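Local coordinates for ABC transporter, periplasmic solute-binding protein (Rhizobium meliloti, PDB 4WED) that probably captures a solute, perhaps peptides or nickel, in the periplasm for uptake by an ABC transporter, at residues A[293-306]-A[483-495]. Sequence-based numbering, arbitrary orientation.
Sequences RKAVSIGIDRAAIS and RDNDAIAPLVYVP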
ATOM      1  N   ARG A 293      13.264  10.091  23.017  1.00 59.31           N
ATOM      2  CA  ARG A 293      12.579   9.730  21.790  1.00 57.03           C
ATOM      3  C   ARG A 293      11.644  10.860  21.272  1.00 55.45           C
ATOM      4  O   ARG A 293      11.644  11.217  20.085  1.00 53.26           O
ATOM      5  CB  ARG A 293      11.802   8.471  22.025  1.00 57.60           C
ATOM      6  CG  ARG A 293      12.681   7.261  22.187  1.00 61.34           C
ATOM      7  CD  ARG A 293      11.821   5.997  22.148  1.00 65.41           C
ATOM      8  NE  ARG A 293      11.944   5.299  23.415  1.00 67.79           N
ATOM      9  CZ  ARG A 293      10.968   4.953  24.219  1.00 70.54           C
ATOM     10  NH1 ARG A 293       9.704   5.156  23.914  1.00 74.74           N
ATOM     11  NH2 ARG A 293      11.283   4.349  25.348  1.00 78.39           N
ATOM     12  N   LYS A 294      10.860  11.415  22.168  1.00 51.69           N
ATOM     13  CA  LYS A 294       9.937  12.464  21.815  1.00 54.72           C
ATOM     14  C   LYS A 294      10.701  13.656  21.273  1.00 57.50           C
ATOM     15  O   LYS A 294      10.308  14.263  20.278  1.00 60.31           O
ATOM     16  CB  LYS A 294       9.181  12.869  23.082  1.00 60.68           C
ATOM     17  CG  LYS A 294       8.022  13.835  22.896  1.00 66.34           C
ATOM     18  CD  LYS A 294       7.231  13.926  24.186  1.00 69.00           C
ATOM     19  CE  LYS A 294       6.194  15.014  24.113  1.00 75.26           C
ATOM     20  NZ  LYS A 294       5.630  15.320  25.469  1.00 81.91           N
ATOM     21  N   ALA A 295      11.792  14.000  21.949  1.00 56.46           N
ATOM     22  CA  ALA A 295      12.559  15.145  21.550  1.00 61.42           C
ATOM     23  C   ALA A 295      13.079  14.917  20.150  1.00 59.16           C
ATOM     24  O   ALA A 295      12.999  15.805  19.306  1.00 62.11           O
ATOM     25  CB  ALA A 295      13.705  15.420  22.521  1.00 64.26           C
ATOM     26  N   VAL A 296      13.620  13.732  19.903  1.00 55.71           N
ATOM     27  CA  VAL A 296      14.101  13.417  18.584  1.00 56.22           C
ATOM     28  C   VAL A 296      12.976  13.660  17.609  1.00 58.29           C
ATOM     29  O   VAL A 296      13.123  14.400  16.645  1.00 60.18           O
ATOM     30  CB  VAL A 296      14.588  11.976  18.492  1.00 59.89           C
ATOM     31  CG1 VAL A 296      14.778  11.571  17.053  1.00 60.30           C
ATOM     32  CG2 VAL A 296      15.897  11.835  19.247  1.00 59.39           C
ATOM     33  N   SER A 297      11.812  13.139  17.930  1.00 55.34           N
ATOM     34  CA  SER A 297      10.715  13.219  17.019  1.00 56.57           C
ATOM     35  C   SER A 297      10.169  14.648  16.762  1.00 62.19           C
ATOM     36  O   SER A 297       9.841  15.018  15.619  1.00 64.01           O
ATOM     37  CB  SER A 297       9.602  12.316  17.535  1.00 56.97           C
ATOM     38  OG  SER A 297       8.442  12.619  16.835  1.00 57.46           O
ATOM     39  N   ILE A 298      10.030  15.458  17.797  1.00 67.07           N
ATOM     40  CA  ILE A 298       9.563  16.835  17.550  1.00 66.35           C
ATOM     41  C   ILE A 298      10.677  17.783  17.175  1.00 64.39           C
ATOM     42  O   ILE A 298      10.415  18.900  16.744  1.00 68.52           O
ATOM     43  CB  ILE A 298       8.800  17.464  18.723  1.00 68.49           C
ATOM     44  CG1 ILE A 298       9.725  17.695  19.906  1.00 67.73           C
ATOM     45  CG2 ILE A 298       7.568  16.642  19.076  1.00 67.12           C
ATOM     46  CD1 ILE A 298       9.034  18.508  20.962  1.00 70.35           C
ATOM     47  N   GLY A 299      11.914  17.339  17.354  1.00 67.85           N
ATOM     48  CA  GLY A 299      13.101  18.073  16.890  1.00 65.41           C
ATOM     49  C   GLY A 299      13.291  18.019  15.384  1.00 63.03           C
ATOM     50  O   GLY A 299      14.093  18.755  14.817  1.00 68.30           O
ATOM     51  N   ILE A 300      12.533  17.153  14.732  1.00 63.96           N
ATOM     52  CA  ILE A 300      12.630  16.937  13.299  1.00 63.20           C
ATOM     53  C   ILE A 300      11.569  17.765  12.600  1.00 66.37           C
ATOM     54  O   ILE A 300      10.466  17.978  13.169  1.00 68.44           O
ATOM     55  CB  ILE A 300      12.414  15.448  13.015  1.00 63.23           C
ATOM     56  CG1 ILE A 300      13.695  14.694  13.368  1.00 66.12           C
ATOM     57  CG2 ILE A 300      12.024  15.205  11.567  1.00 66.26           C
ATOM     58  CD1 ILE A 300      13.535  13.172  13.416  1.00 68.84           C
ATOM     59  N   ASP A 301      11.891  18.231  11.383  1.00 65.11           N
ATOM     60  CA  ASP A 301      10.929  18.912  10.514  1.00 67.39           C
ATOM     61  C   ASP A 301      10.475  18.041   9.327  1.00 69.49           C
ATOM     62  O   ASP A 301      11.164  17.910   8.327  1.00 67.54           O
ATOM     63  CB  ASP A 301      11.475  20.226  10.004  1.00 71.38           C
ATOM     64  CG  ASP A 301      10.407  21.081   9.369  1.00 76.05           C
ATOM     65  OD1 ASP A 301       9.707  20.625   8.455  1.00 82.25           O
ATOM     66  OD2 ASP A 301      10.252  22.228   9.780  1.00 88.63           O
ATOM     67  N   ARG A 302       9.294  17.468   9.451  1.00 70.36           N
ATOM     68  CA  ARG A 302       8.752  16.599   8.430  1.00 66.09           C
ATOM     69  C   ARG A 302       8.555  17.366   7.146  1.00 65.69           C
ATOM     70  O   ARG A 302       8.775  16.849   6.071  1.00 67.51           O
ATOM     71  CB  ARG A 302       7.445  15.985   8.910  1.00 59.04           C
ATOM     72  CG  ARG A 302       7.651  14.845   9.882  1.00 55.14           C
ATOM     73  CD  ARG A 302       6.724  14.927  11.069  1.00 53.09           C
ATOM     74  NE  ARG A 302       6.888  13.775  11.932  1.00 51.91           N
ATOM     75  CZ  ARG A 302       7.568  13.777  13.066  1.00 53.62           C
ATOM     76  NH1 ARG A 302       8.149  14.873  13.493  1.00 58.76           N
ATOM     77  NH2 ARG A 302       7.663  12.676  13.778  1.00 57.48           N
ATOM     78  N   ALA A 303       8.124  18.608   7.275  1.00 65.56           N
ATOM     79  CA  ALA A 303       7.899  19.486   6.129  1.00 63.76           C
ATOM     80  C   ALA A 303       9.155  19.705   5.292  1.00 62.55           C
ATOM     81  O   ALA A 303       9.072  19.794   4.079  1.00 67.22           O
ATOM     82  CB  ALA A 303       7.338  20.818   6.598  1.00 62.46           C
ATOM     83  N   ALA A 304      10.303  19.805   5.943  1.00 61.68           N
ATOM     84  CA  ALA A 304      11.588  19.924   5.263  1.00 63.25           C
ATOM     85  C   ALA A 304      11.944  18.583   4.610  1.00 64.13           C
ATOM     86  O   ALA A 304      12.508  18.528   3.523  1.00 63.40           O
ATOM     87  CB  ALA A 304      12.658  20.323   6.267  1.00 63.59           C
ATOM     88  N   ILE A 305      11.601  17.490   5.281  1.00 65.46           N
ATOM     89  CA  ILE A 305      11.774  16.154   4.672  1.00 65.70           C
ATOM     90  C   ILE A 305      10.989  16.106   3.358  1.00 63.65           C
ATOM     91  O   ILE A 305      11.476  15.618   2.331  1.00 63.06           O
ATOM     92  CB  ILE A 305      11.227  15.017   5.546  1.00 65.92           C
ATOM     93  CG1 ILE A 305      11.792  15.068   6.961  1.00 70.38           C
ATOM     94  CG2 ILE A 305      11.528  13.659   4.918  1.00 65.25           C
ATOM     95  CD1 ILE A 305      13.083  14.347   7.144  1.00 73.13           C
ATOM     96  N   SER A 306       9.763  16.617   3.396  1.00 61.03           N
ATOM     97  CA  SER A 306       8.902  16.525   2.245  1.00 61.44           C
ATOM     98  C   SER A 306       9.426  17.376   1.115  1.00 69.64           C
ATOM     99  O   SER A 306       9.343  16.944  -0.033  1.00 74.06           O
ATOM    100  CB  SER A 306       7.505  16.952   2.574  1.00 60.00           C
ATOM    101  OG  SER A 306       6.820  17.219   1.367  1.00 64.24           O
ATOM    102  N   ARG A 483       2.070   5.980  20.625  1.00 62.09           N
ATOM    103  CA  ARG A 483       2.048   7.430  20.787  1.00 65.41           C
ATOM    104  C   ARG A 483       2.413   7.888  22.207  1.00 64.79           C
ATOM    105  O   ARG A 483       3.274   8.731  22.357  1.00 63.97           O
ATOM    106  CB  ARG A 483       0.673   7.983  20.392  1.00 68.27           C
ATOM    107  CG  ARG A 483       0.524   9.486  20.563  1.00 73.23           C
ATOM    108  CD  ARG A 483      -0.724  10.036  19.896  1.00 80.32           C
ATOM    109  NE  ARG A 483      -0.544  11.439  19.500  1.00 95.68           N
ATOM    110  CZ  ARG A 483      -0.638  12.496  20.321  1.00106.58           C
ATOM    111  NH1 ARG A 483      -0.908  12.358  21.630  1.00111.05           N
ATOM    112  NH2 ARG A 483      -0.461  13.717  19.824  1.00104.65           N
ATOM    113  N   ASP A 484       1.796   7.329  23.239  1.00 65.51           N
ATOM    114  CA  ASP A 484       2.146   7.733  24.606  1.00 66.82           C
ATOM    115  C   ASP A 484       3.562   7.336  24.960  1.00 67.07           C
ATOM    116  O   ASP A 484       4.179   7.990  25.747  1.00 67.47           O
ATOM    117  CB  ASP A 484       1.204   7.136  25.633  1.00 69.29           C
ATOM    118  CG  ASP A 484      -0.246   7.461  25.344  1.00 72.54           C
ATOM    119  OD1 ASP A 484      -0.540   8.461  24.625  1.00 77.51           O
ATOM    120  OD2 ASP A 484      -1.095   6.685  25.799  1.00 70.77           O
ATOM    121  N   ASN A 485       4.087   6.269  24.376  1.00 67.20           N
ATOM    122  CA  ASN A 485       5.437   5.829  24.703  1.00 66.87           C
ATOM    123  C   ASN A 485       6.483   6.333  23.718  1.00 67.66           C
ATOM    124  O   ASN A 485       7.668   6.095  23.921  1.00 65.62           O
ATOM    125  CB  ASN A 485       5.497   4.319  24.754  1.00 70.15           C
ATOM    126  CG  ASN A 485       4.702   3.771  25.891  1.00 72.43           C
ATOM    127  OD1 ASN A 485       5.159   3.812  27.006  1.00 76.31           O
ATOM    128  ND2 ASN A 485       3.497   3.283  25.624  1.00 73.39           N
ATOM    129  N   ASP A 486       6.041   7.049  22.678  1.00 68.76           N
ATOM    130  CA  ASP A 486       6.920   7.611  21.656  1.00 68.27           C
ATOM    131  C   ASP A 486       7.795   6.505  21.095  1.00 63.80           C
ATOM    132  O   ASP A 486       9.007   6.619  21.040  1.00 62.16           O
ATOM    133  CB  ASP A 486       7.762   8.756  22.239  1.00 72.21           C
ATOM    134  CG  ASP A 486       6.921   9.997  22.566  1.00 78.90           C
ATOM    135  OD1 ASP A 486       6.539  10.705  21.594  1.00 77.95           O
ATOM    136  OD2 ASP A 486       6.669  10.271  23.785  1.00 79.87           O
ATOM    137  N   ALA A 487       7.147   5.414  20.706  1.00 63.19           N
ATOM    138  CA  ALA A 487       7.851   4.191  20.368  1.00 61.24           C
ATOM    139  C   ALA A 487       8.349   4.199  18.953  1.00 59.10           C
ATOM    140  O   ALA A 487       9.313   3.483  18.641  1.00 58.03           O
ATOM    141  CB  ALA A 487       6.961   3.006  20.568  1.00 62.47           C
ATOM    142  N   ILE A 488       7.697   5.009  18.118  1.00 56.72           N
ATOM    143  CA  ILE A 488       8.059   5.170  16.713  1.00 59.68           C
ATOM    144  C   ILE A 488       8.017   6.641  16.329  1.00 57.94           C
ATOM    145  O   ILE A 488       7.418   7.422  17.045  1.00 57.57           O
ATOM    146  CB  ILE A 488       7.104   4.360  15.770  1.00 61.19           C
ATOM    147  CG1 ILE A 488       5.634   4.707  16.024  1.00 60.53           C
ATOM    148  CG2 ILE A 488       7.329   2.849  15.921  1.00 64.12           C
ATOM    149  CD1 ILE A 488       4.725   4.355  14.854  1.00 58.53           C
ATOM    150  N   ALA A 489       8.634   7.019  15.201  1.00 56.78           N
ATOM    151  CA  ALA A 489       8.503   8.411  14.664  1.00 56.14           C
ATOM    152  C   ALA A 489       8.093   8.412  13.184  1.00 53.09           C
ATOM    153  O   ALA A 489       8.931   8.337  12.342  1.00 53.39           O
ATOM    154  CB  ALA A 489       9.805   9.214  14.882  1.00 54.05           C
ATOM    155  N   PRO A 490       6.778   8.443  12.884  1.00 54.38           N
ATOM    156  CA  PRO A 490       6.342   8.574  11.494  1.00 52.55           C
ATOM    157  C   PRO A 490       6.790   9.902  10.932  1.00 53.81           C
ATOM    158  O   PRO A 490       6.755  10.881  11.615  1.00 55.13           O
ATOM    159  CB  PRO A 490       4.817   8.508  11.588  1.00 52.87           C
ATOM    160  CG  PRO A 490       4.511   7.913  12.920  1.00 52.81           C
ATOM    161  CD  PRO A 490       5.633   8.344  13.816  1.00 53.29           C
ATOM    162  N   LEU A 491       7.293   9.923   9.711  1.00 55.05           N
ATOM    163  CA  LEU A 491       7.878  11.146   9.175  1.00 54.28           C
ATOM    164  C   LEU A 491       6.949  11.787   8.150  1.00 53.75           C
ATOM    165  O   LEU A 491       6.302  12.767   8.448  1.00 55.13           O
ATOM    166  CB  LEU A 491       9.241  10.807   8.602  1.00 55.45           C
ATOM    167  CG  LEU A 491      10.216  10.284   9.652  1.00 54.02           C
ATOM    168  CD1 LEU A 491      11.531   9.967   8.974  1.00 54.45           C
ATOM    169  CD2 LEU A 491      10.429  11.356  10.707  1.00 54.42           C
ATOM    170  N   VAL A 492       6.788  11.152   6.997  1.00 53.10           N
ATOM    171  CA  VAL A 492       5.887  11.602   5.957  1.00 52.36           C
ATOM    172  C   VAL A 492       5.111  10.402   5.356  1.00 52.88           C
ATOM    173  O   VAL A 492       5.549   9.248   5.450  1.00 49.89           O
ATOM    174  CB  VAL A 492       6.651  12.280   4.826  1.00 54.58           C
ATOM    175  CG1 VAL A 492       7.248  13.626   5.262  1.00 57.06           C
ATOM    176  CG2 VAL A 492       7.736  11.348   4.315  1.00 57.29           C
ATOM    177  N   TYR A 493       3.960  10.706   4.763  1.00 50.86           N
ATOM    178  CA  TYR A 493       3.294   9.814   3.863  1.00 51.46           C
ATOM    179  C   TYR A 493       3.934   9.972   2.492  1.00 54.06           C
ATOM    180  O   TYR A 493       4.232  11.092   2.007  1.00 56.38           O
ATOM    181  CB  TYR A 493       1.785  10.091   3.855  1.00 53.53           C
ATOM    182  CG  TYR A 493       1.204  10.079   5.271  1.00 53.02           C
ATOM    183  CD1 TYR A 493       1.394   8.983   6.084  1.00 53.24           C
ATOM    184  CD2 TYR A 493       0.522  11.172   5.796  1.00 56.33           C
ATOM    185  CE1 TYR A 493       0.911   8.951   7.369  1.00 55.15           C
ATOM    186  CE2 TYR A 493       0.025  11.165   7.105  1.00 56.50           C
ATOM    187  CZ  TYR A 493       0.234  10.041   7.884  1.00 56.76           C
ATOM    188  OH  TYR A 493      -0.221   9.951   9.169  1.00 57.13           O
ATOM    189  N   VAL A 494       4.172   8.840   1.865  1.00 52.76           N
ATOM    190  CA  VAL A 494       4.851   8.806   0.567  1.00 57.23           C
ATOM    191  C   VAL A 494       3.831   9.042  -0.554  1.00 59.18           C
ATOM    192  O   VAL A 494       3.000   8.190  -0.824  1.00 59.14           O
ATOM    193  CB  VAL A 494       5.531   7.444   0.386  1.00 58.24           C
ATOM    194  CG1 VAL A 494       6.187   7.303  -0.985  1.00 64.98           C
ATOM    195  CG2 VAL A 494       6.575   7.226   1.481  1.00 59.00           C
ATOM    196  N   PRO A 495       3.898  10.198  -1.236  1.00 64.41           N
ATOM    197  CA  PRO A 495       2.809  10.497  -2.165  1.00 62.01           C
ATOM    198  C   PRO A 495       2.904   9.688  -3.458  1.00 61.75           C
ATOM    199  O   PRO A 495       3.947   9.115  -3.773  1.00 54.60           O
ATOM    200  CB  PRO A 495       3.037  11.960  -2.460  1.00 63.50           C
ATOM    201  CG  PRO A 495       4.533  12.036  -2.525  1.00 65.92           C
ATOM    202  CD  PRO A 495       5.070  11.049  -1.518  1.00 65.69           C
TER
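Arg302 of helix 302-310 grips Pro490 O of strand 488-500 side-on with NE and NH2. The bend of its chain at chi2 (135°) turns it back toward Ser297 and the strand and brings both nitrogens to that oxygen, at 2.9 Å from NE to Pro490 O. Both bonds are bent, and Pro490 O sits at the guanidinium edge, 15° out of its plane. The other end of the group faces Ser297: NH1 reaches Ser297 O at 2.7 Å, nearly straight and in the plane of the guanidinium, while NH2 meets Ser297 OG. Leu491 CD2 lies over the rim of one face and also touches Ile300 CG2 at 4.3 Å. On the strand side of Ser297, CB rests on Ala489 CB at 4.1 Å. Val492 CG1 packs against the first turn of helix 302-310, touching Arg302 O and, at 4.2 Å, Ile305 CB. At the other end, Asp486 closes helix 471-485 in a Schellman motif, its carboxylate crossing the aliphatic part of Lys294, with OD2 3.7 Å from CB of that lysine. Arg293 reaches over the same turn with CD near Asp486 O, while its NE bonds to Leu287 O. A leucine in place of Arg302 would probably leave Pro490 O, Ser297 O and Ser297 OG without their guanidinium donors. One buried cation, held through neutral oxygens, thus ties two successive helices to the antiparallel sheet of one lobe of this family 5 solute-binding protein.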